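Local coordinates for protein dihydrodipicolinate synthase (Agrobacterium tumefaciens, PDB 3B4U) that probably catalyses the condensation of pyruvate with aspartate semialdehyde, the family's reaction on the way to lysine, at residues Gly19-Asp24 against Asp265-Leu270; Arg32-Ser35 against Ser40-Leu43; Glu93-Gly98 against Ser127-Asp132; Lys111-Asp116 against Thr145-Ser150; Arg196-Gly201 against Gln207-Gly212. All coordinates share one frame; numbering follows the deposited sequence. Where two conformers were deposited one is given.

Contact 1: Gly19-Asp24 against Asp265-Leu270; sequences GTVDID and DVRAPL
Arg-267 reaches across to the backbone of Gly-19, and its shape explains nearly all of the contact. CG stands anti to the backbone N (chi1 -172°), which sends the chain out from the 265-270 loop; a bend at chi3 (-85°) then turns the guanidinium so that its edge meets the Gly-19 carbonyl. NH2 donates to O of Gly-19 at 2.9 Å in an almost straight bond (176° at the hydrogen). The oxygen lies practically in the guanidinium plane, whereas the donor stands a little off the plane of the carbonyl. A water closes a small ring beside this bond: it donates to Gly-19 O at 2.6 Å and accepts from Arg-267 NE at 2.8 Å, so two donors grip one carbonyl oxygen. Val-21 CG2 makes a loose van der Waals approach, 4.0 Å from Arg-267 NH2 and oblique to the guanidinium; the valine also packs on Phe-15 and on Ile-61 of helix 57-67. Elsewhere on the guanidinium, NH1 forms a salt bridge with Glu-57 and a hydrogen bond with the carbonyl of Ser-52, while Ile-84 of the second subunit packs against the arginine. With all three nitrogens engaged, the group's rotation should be well fixed. The chemistry thus implies a directional, partly hydrated tie between the turn leading into helix 23-35 and the distant 265-270 loop, with Glu-57 probably offsetting the charge.

Contact 2: Arg32-Ser35 against Ser40-Leu43; sequences RCLS and SVTL
Two similar torsions bring Leu-34 and Val-41 together: in each, a gamma carbon lies anti to the carbonyl carbon and beside the backbone N, CG in the leucine (chi1 -67°) and CG1 in the valine (chi1 -65°). The leucine leaves its helix obliquely, and it is this rotation that brings CG and CD2 over to the strand, CD2 being the branch not extended along chi2. There the two side chains cross at about a right angle, with CG of Leu-34 resting 3.9 Å from CG1 of Val-41, and CD2 of the leucine 4.0 Å from the same methyl. CD2 of Leu-34 also settles on the strand backbone, 3.7 Å from CA of Ser-40. Cys-33 makes a looser approach, its CB 4.5 Å from Val-41 CG1. Helix 23-35 and strand 40-43 are the second and third elements of a beta-alpha-beta unit that starts with strand 6-10, the repeating crossover of the TIM barrel, and this contact lies just across the short turn that returns the chain from helix to sheet. Val-41 therefore points outward from the barrel into the layer of helices, where Ala-30, a turn earlier on the same helix, also touches it. Ser-40 points the other way, and its OG is hydrogen-bonded to OG of Ser-8 on the neighbouring strand. Thr-42 OG1 bonds to that same Ser-8 hydroxyl.

Contact 3: Glu93-Gly98 against Ser127-Asp132; sequences EALNAG and SKIGKD
Apolar packing centres on Leu-95, whose CD1 faces the end of the neighbouring helix. CG of this leucine stands beside the backbone N and anti to the carbonyl carbon (chi1 -69°), and with chi2 extended the CD1 methyl is pushed out towards the second segment. It comes 4.4 Å from CG2 of Ile-129, in the last turn of helix 115-129. Ile-129 completes its own packing on Ala-88 and Ser-91, earlier residues of helix 84-96, while Leu-95 lies on Ile-102 of strand 101-104. Of a different kind is the van der Waals contact of methyl with backbone, in which Leu-95 CD1 lies 4.0 Å from the carbonyl O of Asp-132.

Solvent supplies the polar part, and it is slight. A water accepts from ND2 of Asn-96 at 2.7 Å and donates to OD2 of Asp-132 in a weak bond of 3.4 Å; since Asn-96 was modelled in two conformers, this bridge is doubtful as a permanent feature.

Backbone bonds shape the first of the two chain ends. Gly-98, at positive phi, closes helix 84-96 with a Schellman motif in which its N donates to Leu-95 O at 3.0 Å. The same Leu-95 oxygen accepts from NH2 of Arg-134, just beyond the second segment. Gly-130 likewise has positive phi where the chain leaves helix 115-129.

The chemistry is that of two adjacent outer helices of the barrel meeting at their C-terminal ends: one leucine packs on an isoleucine methyl and a backbone carbonyl on the inner side, and the outer side relies on a water link that may come and go.

Contact 4: Lys111-Asp116 against Thr145-Ser150; sequences KNVSDD and TMVTLS
Val-113 lays its CG2 methyl against CG1 of Val-147 at 4.1 Å, a small apolar patch midway between two loops that run almost parallel, 7° apart. At one end Asp-115 meets Ser-150: the serine OG donates to OD2 of Asp-115 at 2.6 Å, on the syn side but 33° out of the carboxylate plane. The same OG accepts from Leu-153 N, capping helix 151-160, so the aspartate steadies a capping residue. A water bonded to Asp-115 OD1, Thr-148 O and Ser-150 N braces the carboxylate's other oxygen.

At the opposite end Lys-111, bent at chi2 and chi4, curls its CE to 4.0 Å from SD of Met-146, though a second methionine conformer makes this touch less certain. The lysine NZ bonds to Tyr-109 O and to Val-144 O of the second subunit, and donates to two waters that lie between it and Thr-145 O. Two further waters join Met-146 O to the amides of Asn-112 and Val-113.

These are neighbouring beta-alpha loops of a TIM barrel, following strands 101-104 and 136-140 at the C-terminal rim and here forming part of the interface with the second subunit.

Contact 5: Arg196-Gly201 against Gln207-Gly212; sequences RDLARG and QGAISG
Leu-198 is presented to the strand residues Gly-208 and Ala-209 by a helical turn whose tightest polar bond, Gly-201 N to Asp-197 O, measures 2.9 Å. The leucine's CG lies anti to the backbone N (chi1 174°), and this swings both methyls towards the sheet although the side chain sets out obliquely. CD1 of Leu-198 comes to rest 3.6 Å from the carbonyl O of Gly-208 and 3.9 Å from CB of Ala-209; CD2, the other branch, lies 4.1 Å from the same CB, so that the fork straddles the alanine methyl, which points towards the helix. Gly-208 is met at its carbonyl; as a separate matter, its backbone angles would press a CB against the preceding carbonyl, reason enough for glycine. Strand 208-211 is the eighth strand of the TIM barrel, and the contact spans the step from helix 195-203 back into it. Gly-208 bonds through its backbone with Ile-192 and Ala-209 with Gly-6 and Ser-8, so this strand joins the seventh to the first and closes the cylinder. Met-224 and Ala-225 of helix 218-225 press on Leu-198 as well. On another side of the helix, Arg-200 NH2 forms a salt bridge with Asp-197 OD1 at 3.1 Å; the oxygen lies in the guanidinium plane, while the donor approaches from above the carboxylate plane. Trp-175 adds a cation-pi partner to the same arginine.

Overall arrangement
Contacts 2 and 5 are the buried pair: each sets a leucine of an outer helix on the next barrel strand by dispersion alone, and they touch each other where Thr-42 OG1 meets Ile-210 CG2 at 3.4 Å. Contact 1 shares helix 23-35 with contact 2, but at its other end and near the surface, where a charged side chain and a water do the work. Contacts 3 and 4 likewise use opposite ends of helix 115-129, contact 3 thinly and partly buried, contact 4 broadly and richly hydrated. The two contacts that reach the second subunit, 1 and 4, are the polar, hydrated ones; contact 3, farther out but away from the interface, is largely apolar.

Contact 1: Gly19-Asp24 against Asp265-Leu270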
# COMPACT_ATOMS: atom_id res chain seq x y z
N GLY B 19 -9.62 -7.82 -18.65
CA GLY B 19 -8.84 -7.30 -17.54
C GLY B 19 -7.43 -7.85 -17.45
O GLY B 19 -6.62 -7.26 -16.75
N THR B 20 -7.12 -8.94 -18.14
CA THR B 20 -5.75 -9.51 -18.08
C THR B 20 -4.77 -8.62 -18.86
O THR B 20 -5.18 -7.82 -19.70
CB THR B 20 -5.71 -10.93 -18.63
OG1 THR B 20 -6.07 -10.93 -20.01
CG2 THR B 20 -6.65 -11.85 -17.85
N VAL B 21 -3.49 -8.75 -18.57
CA VAL B 21 -2.46 -7.97 -19.25
C VAL B 21 -2.29 -8.45 -20.68
O VAL B 21 -2.22 -9.64 -20.92
CB VAL B 21 -1.15 -8.02 -18.45
CG1 VAL B 21 0.02 -7.34 -19.24
CG2 VAL B 21 -1.34 -7.35 -17.09
N ASP B 22 -2.26 -7.52 -21.63
CA ASP B 22 -1.93 -7.84 -23.03
C ASP B 22 -0.44 -7.84 -23.17
O ASP B 22 0.19 -6.82 -23.45
CB ASP B 22 -2.60 -6.84 -23.96
CG ASP B 22 -2.52 -7.24 -25.41
OD1 ASP B 22 -1.57 -7.91 -25.79
OD2 ASP B 22 -3.40 -6.81 -26.20
N ILE B 23 0.15 -8.99 -22.92
CA ILE B 23 1.60 -9.06 -22.84
C ILE B 23 2.27 -8.75 -24.18
O ILE B 23 3.29 -8.06 -24.22
CB ILE B 23 2.06 -10.43 -22.28
CG1 ILE B 23 3.56 -10.43 -22.02
CG2 ILE B 23 1.71 -11.59 -23.22
CD1 ILE B 23 4.05 -9.39 -21.07
N ASP B 24 1.68 -9.19 -25.29
CA ASP B 24 2.30 -8.87 -26.58
C ASP B 24 2.28 -7.38 -26.84
O ASP B 24 3.28 -6.85 -27.33
CB ASP B 24 1.60 -9.62 -27.74
CG ASP B 24 1.79 -11.13 -27.69
OD1 ASP B 24 2.68 -11.63 -26.96
OD2 ASP B 24 1.06 -11.81 -28.44
N ASP B 265 -8.14 1.32 -21.56
CA ASP B 265 -8.53 0.59 -20.37
C ASP B 265 -7.51 0.73 -19.24
O ASP B 265 -6.30 0.62 -19.45
CB ASP B 265 -8.76 -0.89 -20.70
CG ASP B 265 -10.10 -1.16 -21.38
OD1 ASP B 265 -10.89 -0.21 -21.51
OD2 ASP B 265 -10.31 -2.32 -21.79
N VAL B 266 -8.04 0.94 -18.05
CA VAL B 266 -7.25 0.97 -16.83
C VAL B 266 -7.81 -0.05 -15.89
O VAL B 266 -8.96 -0.49 -16.02
CB VAL B 266 -7.26 2.36 -16.16
CG1 VAL B 266 -6.51 3.38 -17.04
CG2 VAL B 266 -8.67 2.84 -15.83
N ARG B 267 -7.03 -0.43 -14.90
CA ARG B 267 -7.47 -1.37 -13.90
C ARG B 267 -8.02 -0.63 -12.70
O ARG B 267 -7.50 0.39 -12.26
CB ARG B 267 -6.29 -2.28 -13.48
CG ARG B 267 -6.57 -3.43 -12.60
CD ARG B 267 -5.43 -4.44 -12.70
NE ARG B 267 -5.44 -5.44 -13.78
CZ ARG B 267 -4.55 -6.46 -13.82
NH1 ARG B 267 -3.58 -6.50 -12.92
NH2 ARG B 267 -4.58 -7.42 -14.74
N ALA B 268 -9.10 -1.16 -12.13
CA ALA B 268 -9.62 -0.65 -10.88
C ALA B 268 -8.47 -0.63 -9.86
O ALA B 268 -7.65 -1.53 -9.85
CB ALA B 268 -10.77 -1.56 -10.40
N PRO B 269 -8.42 0.38 -8.99
CA PRO B 269 -9.44 1.38 -8.72
C PRO B 269 -9.42 2.65 -9.58
O PRO B 269 -10.19 3.58 -9.30
CB PRO B 269 -9.12 1.73 -7.28
CG PRO B 269 -7.63 1.67 -7.25
CD PRO B 269 -7.29 0.49 -8.05
N LEU B 270 -8.59 2.70 -10.60
CA LEU B 270 -8.67 3.77 -11.60
C LEU B 270 -9.92 3.55 -12.45
O LEU B 270 -10.43 2.43 -12.52
CB LEU B 270 -7.42 3.81 -12.46
CG LEU B 270 -6.08 4.02 -11.74
CD1 LEU B 270 -4.94 4.10 -12.71
CD2 LEU B 270 -6.11 5.27 -10.85
O HOH W 1 -7.64 -5.16 -15.56

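Contact 2: Arg32-Ser35 against Ser40-Leu43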
# COMPACT_ATOMS: atom_id res chain seq x y z
N ARG B 32 9.00 -0.18 -28.88
CA ARG B 32 8.81 1.14 -29.51
C ARG B 32 9.49 2.22 -28.68
O ARG B 32 10.21 3.07 -29.22
CB ARG B 32 7.32 1.41 -29.68
CG ARG B 32 7.01 2.84 -30.11
CD ARG B 32 5.56 3.03 -30.54
NE ARG B 32 4.65 2.62 -29.47
CZ ARG B 32 3.57 1.87 -29.62
NH1 ARG B 32 3.17 1.49 -30.82
NH2 ARG B 32 2.89 1.48 -28.56
N CYS B 33 9.28 2.23 -27.37
CA CYS B 33 9.90 3.23 -26.53
C CYS B 33 11.42 3.15 -26.53
O CYS B 33 12.11 4.19 -26.60
CB CYS B 33 9.36 3.08 -25.09
SG CYS B 33 7.64 3.59 -24.88
N LEU B 34 11.95 1.94 -26.50
CA LEU B 34 13.39 1.74 -26.62
C LEU B 34 13.91 2.22 -27.96
O LEU B 34 14.87 3.01 -28.03
CB LEU B 34 13.73 0.27 -26.37
CG LEU B 34 13.50 -0.24 -24.94
CD1 LEU B 34 13.50 -1.76 -24.91
CD2 LEU B 34 14.52 0.30 -23.95
N SER B 35 13.22 1.90 -29.04
CA SER B 35 13.63 2.35 -30.37
C SER B 35 13.60 3.86 -30.53
O SER B 35 14.41 4.43 -31.27
CB SER B 35 12.70 1.70 -31.42
OG SER B 35 12.97 2.17 -32.74
N SER B 40 16.09 2.41 -21.25
CA SER B 40 15.49 1.29 -20.54
C SER B 40 14.00 1.50 -20.46
O SER B 40 13.49 2.57 -20.80
CB SER B 40 16.10 1.14 -19.14
OG SER B 40 15.75 2.23 -18.31
N VAL B 41 13.31 0.49 -19.95
CA VAL B 41 11.92 0.61 -19.58
C VAL B 41 11.75 0.18 -18.14
O VAL B 41 12.33 -0.80 -17.69
CB VAL B 41 11.00 -0.21 -20.55
CG1 VAL B 41 11.04 0.36 -21.97
CG2 VAL B 41 11.34 -1.72 -20.57
N THR B 42 10.91 0.92 -17.44
CA THR B 42 10.58 0.63 -16.04
C THR B 42 9.19 0.00 -16.03
O THR B 42 8.22 0.61 -16.46
CB THR B 42 10.61 1.88 -15.17
OG1 THR B 42 11.93 2.38 -15.13
CG2 THR B 42 10.17 1.58 -13.76
N LEU B 43 9.14 -1.25 -15.59
CA LEU B 43 7.88 -1.98 -15.48
C LEU B 43 7.33 -1.88 -14.08
O LEU B 43 8.10 -1.88 -13.12
CB LEU B 43 8.14 -3.47 -15.78
CG LEU B 43 8.86 -3.77 -17.09
CD1 LEU B 43 8.91 -5.28 -17.30
CD2 LEU B 43 8.28 -3.01 -18.29

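Contact 3: Glu93-Gly98 against Ser127-Asp132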
# COMPACT_ATOMS: atom_id res chain seq x y z
N GLU B 93 14.22 -11.29 -7.02
CA GLU B 93 13.84 -11.98 -8.26
C GLU B 93 14.26 -11.18 -9.48
O GLU B 93 14.84 -11.71 -10.38
CB GLU B 93 12.34 -12.19 -8.32
CG GLU B 93 11.82 -13.23 -7.41
CD GLU B 93 10.31 -13.21 -7.35
OE1 GLU B 93 9.73 -12.93 -8.39
OE2 GLU B 93 9.77 -13.50 -6.29
N ALA B 94 14.00 -9.88 -9.48
CA ALA B 94 14.35 -9.03 -10.62
C ALA B 94 15.86 -8.90 -10.75
O ALA B 94 16.42 -8.98 -11.86
CB ALA B 94 13.66 -7.67 -10.53
N LEU B 95 16.56 -8.72 -9.63
CA LEU B 95 18.01 -8.60 -9.69
C LEU B 95 18.67 -9.88 -10.17
O LEU B 95 19.60 -9.83 -10.96
CB LEU B 95 18.58 -8.21 -8.32
CG LEU B 95 18.25 -6.78 -7.84
CD1 LEU B 95 18.75 -6.59 -6.43
CD2 LEU B 95 18.79 -5.70 -8.80
N ASN B 96 18.15 -11.03 -9.74
CA ASN B 96 18.68 -12.33 -10.17
C ASN B 96 18.46 -12.53 -11.66
O ASN B 96 19.27 -13.18 -12.34
CB ASN B 96 18.01 -13.46 -9.39
CG ASN B 96 18.39 -14.84 -9.92
OD1 ASN B 96 17.58 -15.54 -10.52
ND2 ASN B 96 19.64 -15.20 -9.70
N ALA B 97 17.38 -12.01 -12.19
CA ALA B 97 17.07 -12.05 -13.61
C ALA B 97 17.93 -11.10 -14.44
O ALA B 97 17.91 -11.15 -15.67
CB ALA B 97 15.61 -11.76 -13.86
N GLY B 98 18.66 -10.21 -13.78
CA GLY B 98 19.56 -9.29 -14.47
C GLY B 98 19.00 -7.88 -14.67
O GLY B 98 19.59 -7.12 -15.41
N SER B 127 19.20 -6.43 3.73
CA SER B 127 19.73 -7.62 4.40
C SER B 127 19.04 -8.88 3.91
O SER B 127 19.70 -9.92 3.73
CB SER B 127 19.55 -7.49 5.92
OG SER B 127 20.03 -8.66 6.57
N LYS B 128 17.72 -8.83 3.75
CA LYS B 128 16.96 -9.96 3.30
C LYS B 128 17.26 -10.32 1.84
O LYS B 128 17.35 -11.51 1.50
CB LYS B 128 15.47 -9.68 3.50
CG LYS B 128 14.60 -10.86 3.20
CD LYS B 128 14.85 -12.03 4.14
CE LYS B 128 13.79 -13.12 3.98
NZ LYS B 128 13.99 -14.18 5.02
N ILE B 129 17.44 -9.33 0.98
CA ILE B 129 17.89 -9.63 -0.40
C ILE B 129 19.21 -10.40 -0.36
O ILE B 129 19.39 -11.39 -1.08
CB ILE B 129 18.04 -8.35 -1.24
CG1 ILE B 129 16.69 -7.67 -1.47
CG2 ILE B 129 18.69 -8.67 -2.60
CD1 ILE B 129 16.80 -6.29 -1.98
N GLY B 130 20.11 -9.95 0.51
CA GLY B 130 21.40 -10.59 0.72
C GLY B 130 22.50 -9.99 -0.11
O GLY B 130 22.43 -8.84 -0.59
N LYS B 131 23.50 -10.83 -0.34
CA LYS B 131 24.75 -10.39 -0.91
C LYS B 131 24.61 -9.86 -2.32
O LYS B 131 25.44 -9.09 -2.78
CB LYS B 131 25.80 -11.53 -0.84
CG LYS B 131 25.50 -12.71 -1.74
CD LYS B 131 26.53 -13.84 -1.58
CE LYS B 131 26.19 -14.99 -2.51
NZ LYS B 131 27.20 -16.11 -2.48
N ASP B 132 23.59 -10.32 -3.02
CA ASP B 132 23.30 -9.90 -4.38
C ASP B 132 22.64 -8.52 -4.53
O ASP B 132 22.43 -8.06 -5.63
CB ASP B 132 22.37 -10.94 -5.02
CG ASP B 132 22.98 -12.34 -5.12
OD1 ASP B 132 24.22 -12.46 -5.29
OD2 ASP B 132 22.20 -13.31 -5.06
O HOH W 2 21.62 -13.95 -8.37

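Contact 4: Lys111-Asp116 against Thr145-Ser150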
# COMPACT_ATOMS: atom_id res chain seq x y z
N LYS B 111 1.13 5.64 7.95
CA LYS B 111 1.32 7.06 7.66
C LYS B 111 2.19 7.74 8.70
O LYS B 111 2.35 7.26 9.81
CB LYS B 111 -0.05 7.74 7.61
CG LYS B 111 -0.98 7.18 6.52
CD LYS B 111 -0.56 7.63 5.16
CE LYS B 111 -1.34 6.97 4.01
NZ LYS B 111 -1.04 5.51 3.84
N ASN B 112 2.75 8.87 8.31
CA ASN B 112 3.52 9.70 9.24
C ASN B 112 4.67 8.93 9.86
O ASN B 112 4.92 9.04 11.06
CB ASN B 112 2.63 10.29 10.33
CG ASN B 112 1.58 11.16 9.77
OD1 ASN B 112 1.87 12.18 9.14
ND2 ASN B 112 0.33 10.71 9.88
N VAL B 113 5.39 8.18 9.04
CA VAL B 113 6.49 7.40 9.55
C VAL B 113 7.78 8.22 9.58
O VAL B 113 7.96 9.16 8.84
CB VAL B 113 6.67 6.09 8.75
CG1 VAL B 113 5.41 5.22 8.87
CG2 VAL B 113 7.02 6.37 7.28
N SER B 114 8.65 7.83 10.49
CA SER B 114 9.89 8.57 10.75
C SER B 114 11.02 8.16 9.82
O SER B 114 11.05 7.06 9.29
CB SER B 114 10.33 8.37 12.19
OG SER B 114 10.76 7.07 12.42
N ASP B 115 12.01 9.04 9.68
CA ASP B 115 13.22 8.70 8.96
C ASP B 115 13.90 7.48 9.58
O ASP B 115 14.40 6.62 8.85
CB ASP B 115 14.23 9.85 8.94
CG ASP B 115 13.86 10.95 7.98
OD1 ASP B 115 12.70 11.03 7.54
OD2 ASP B 115 14.77 11.74 7.66
N ASP B 116 13.94 7.39 10.91
CA ASP B 116 14.56 6.25 11.54
C ASP B 116 13.83 4.95 11.15
O ASP B 116 14.46 3.94 10.87
CB ASP B 116 14.58 6.42 13.05
CG ASP B 116 15.58 7.45 13.54
OD1 ASP B 116 16.44 7.90 12.75
OD2 ASP B 116 15.52 7.78 14.73
N THR B 145 2.61 8.14 -2.14
CA THR B 145 2.83 7.27 -1.00
C THR B 145 2.57 7.96 0.35
O THR B 145 2.44 7.28 1.35
CB THR B 145 4.26 6.75 -0.98
OG1 THR B 145 5.11 7.89 -0.89
CG2 THR B 145 4.60 5.90 -2.19
N MET B 146 2.61 9.30 0.37
CA MET B 146 2.63 10.11 1.58
C MET B 146 3.82 9.76 2.47
O MET B 146 3.76 9.92 3.67
CB MET B 146 1.28 10.05 2.31
CG MET B 146 0.14 10.61 1.48
SD MET B 146 -1.54 10.57 2.31
CE MET B 146 -2.48 11.62 1.17
N VAL B 147 4.91 9.34 1.83
CA VAL B 147 6.18 9.08 2.51
C VAL B 147 7.27 9.83 1.74
O VAL B 147 7.59 9.54 0.61
CB VAL B 147 6.49 7.59 2.60
CG1 VAL B 147 7.80 7.41 3.35
CG2 VAL B 147 5.33 6.84 3.29
N THR B 148 7.79 10.86 2.36
CA THR B 148 8.92 11.58 1.82
C THR B 148 10.21 10.89 2.22
O THR B 148 10.36 10.47 3.34
CB THR B 148 8.90 13.01 2.35
OG1 THR B 148 7.71 13.67 1.87
CG2 THR B 148 10.12 13.79 1.89
N LEU B 149 11.13 10.82 1.28
CA LEU B 149 12.50 10.39 1.56
C LEU B 149 13.37 11.63 1.66
O LEU B 149 13.73 12.25 0.66
CB LEU B 149 13.00 9.43 0.48
CG LEU B 149 12.10 8.23 0.16
CD1 LEU B 149 12.74 7.38 -0.93
CD2 LEU B 149 11.78 7.43 1.40
N SER B 150 13.68 12.03 2.87
CA SER B 150 14.42 13.25 3.09
C SER B 150 15.84 13.16 2.53
O SER B 150 16.39 12.07 2.37
CB SER B 150 14.48 13.58 4.57
OG SER B 150 15.33 12.66 5.24
O HOH W 3 0.16 5.72 0.98
O HOH W 4 1.91 5.70 3.77
O HOH W 5 2.16 10.15 5.91
O HOH W 6 5.39 9.35 6.23
O HOH W 7 12.53 10.37 4.97

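Contact 5: Arg196-Gly201 against Gln207-Gly212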
# COMPACT_ATOMS: atom_id res chain seq x y z
N ARG B 196 9.18 20.26 -15.34
CA ARG B 196 9.69 21.63 -15.33
C ARG B 196 11.11 21.76 -14.84
O ARG B 196 11.83 22.69 -15.24
CB ARG B 196 8.77 22.56 -14.56
CG ARG B 196 8.78 22.31 -13.13
CD ARG B 196 7.89 23.29 -12.34
NE ARG B 196 7.69 22.71 -11.02
CZ ARG B 196 7.14 23.27 -9.95
NH1 ARG B 196 6.73 24.52 -9.97
NH2 ARG B 196 7.04 22.56 -8.84
N ASP B 197 11.56 20.83 -13.98
CA ASP B 197 12.95 20.89 -13.49
C ASP B 197 13.86 19.81 -13.99
O ASP B 197 14.99 19.74 -13.58
CB ASP B 197 12.95 20.93 -11.98
CG ASP B 197 12.47 22.30 -11.45
OD1 ASP B 197 12.71 23.36 -12.07
OD2 ASP B 197 11.92 22.30 -10.39
N LEU B 198 13.39 19.00 -14.94
CA LEU B 198 14.18 17.90 -15.46
C LEU B 198 15.44 18.36 -16.18
O LEU B 198 16.54 17.98 -15.82
CB LEU B 198 13.31 17.02 -16.35
CG LEU B 198 14.03 15.88 -17.09
CD1 LEU B 198 14.76 14.97 -16.13
CD2 LEU B 198 12.98 15.14 -17.93
N ALA B 199 15.29 19.22 -17.18
CA ALA B 199 16.47 19.65 -17.94
C ALA B 199 17.39 20.48 -17.05
O ALA B 199 18.60 20.32 -17.07
CB ALA B 199 16.06 20.41 -19.22
N ARG B 200 16.80 21.36 -16.23
CA ARG B 200 17.54 22.16 -15.25
C ARG B 200 18.39 21.29 -14.34
O ARG B 200 19.56 21.55 -14.10
CB ARG B 200 16.53 22.93 -14.40
CG ARG B 200 17.09 23.90 -13.41
CD ARG B 200 15.95 24.37 -12.51
NE ARG B 200 16.34 25.46 -11.63
CZ ARG B 200 15.52 25.98 -10.72
NH1 ARG B 200 15.91 27.01 -9.98
NH2 ARG B 200 14.30 25.50 -10.58
N GLY B 201 17.80 20.20 -13.88
CA GLY B 201 18.50 19.28 -13.01
C GLY B 201 19.56 18.47 -13.70
O GLY B 201 20.63 18.25 -13.15
N GLN B 207 20.96 12.48 -13.61
CA GLN B 207 21.23 11.37 -14.53
C GLN B 207 20.08 10.96 -15.41
O GLN B 207 20.23 10.01 -16.17
CB GLN B 207 21.78 10.16 -13.78
CG GLN B 207 23.23 10.27 -13.42
CD GLN B 207 23.83 8.92 -13.03
OE1 GLN B 207 23.47 7.89 -13.58
NE2 GLN B 207 24.74 8.95 -12.07
N GLY B 208 18.94 11.65 -15.33
CA GLY B 208 17.85 11.38 -16.22
C GLY B 208 16.50 11.28 -15.54
O GLY B 208 16.18 12.06 -14.65
N ALA B 209 15.66 10.36 -16.03
CA ALA B 209 14.26 10.28 -15.62
C ALA B 209 13.68 8.91 -15.90
O ALA B 209 14.10 8.24 -16.84
CB ALA B 209 13.42 11.35 -16.38
N ILE B 210 12.70 8.57 -15.08
CA ILE B 210 11.76 7.50 -15.33
C ILE B 210 10.44 8.19 -15.62
O ILE B 210 9.80 8.70 -14.71
CB ILE B 210 11.66 6.52 -14.15
CG1 ILE B 210 13.03 5.86 -13.86
CG2 ILE B 210 10.58 5.47 -14.42
CD1 ILE B 210 13.08 5.10 -12.56
N SER B 211 10.09 8.29 -16.89
CA SER B 211 9.13 9.28 -17.36
C SER B 211 7.84 8.70 -17.91
O SER B 211 7.88 7.86 -18.81
CB SER B 211 9.79 10.10 -18.46
OG SER B 211 8.84 10.88 -19.19
N GLY B 212 6.70 9.20 -17.44
CA GLY B 212 5.42 8.82 -17.99
C GLY B 212 5.16 9.41 -19.38
O GLY B 212 4.65 8.74 -20.26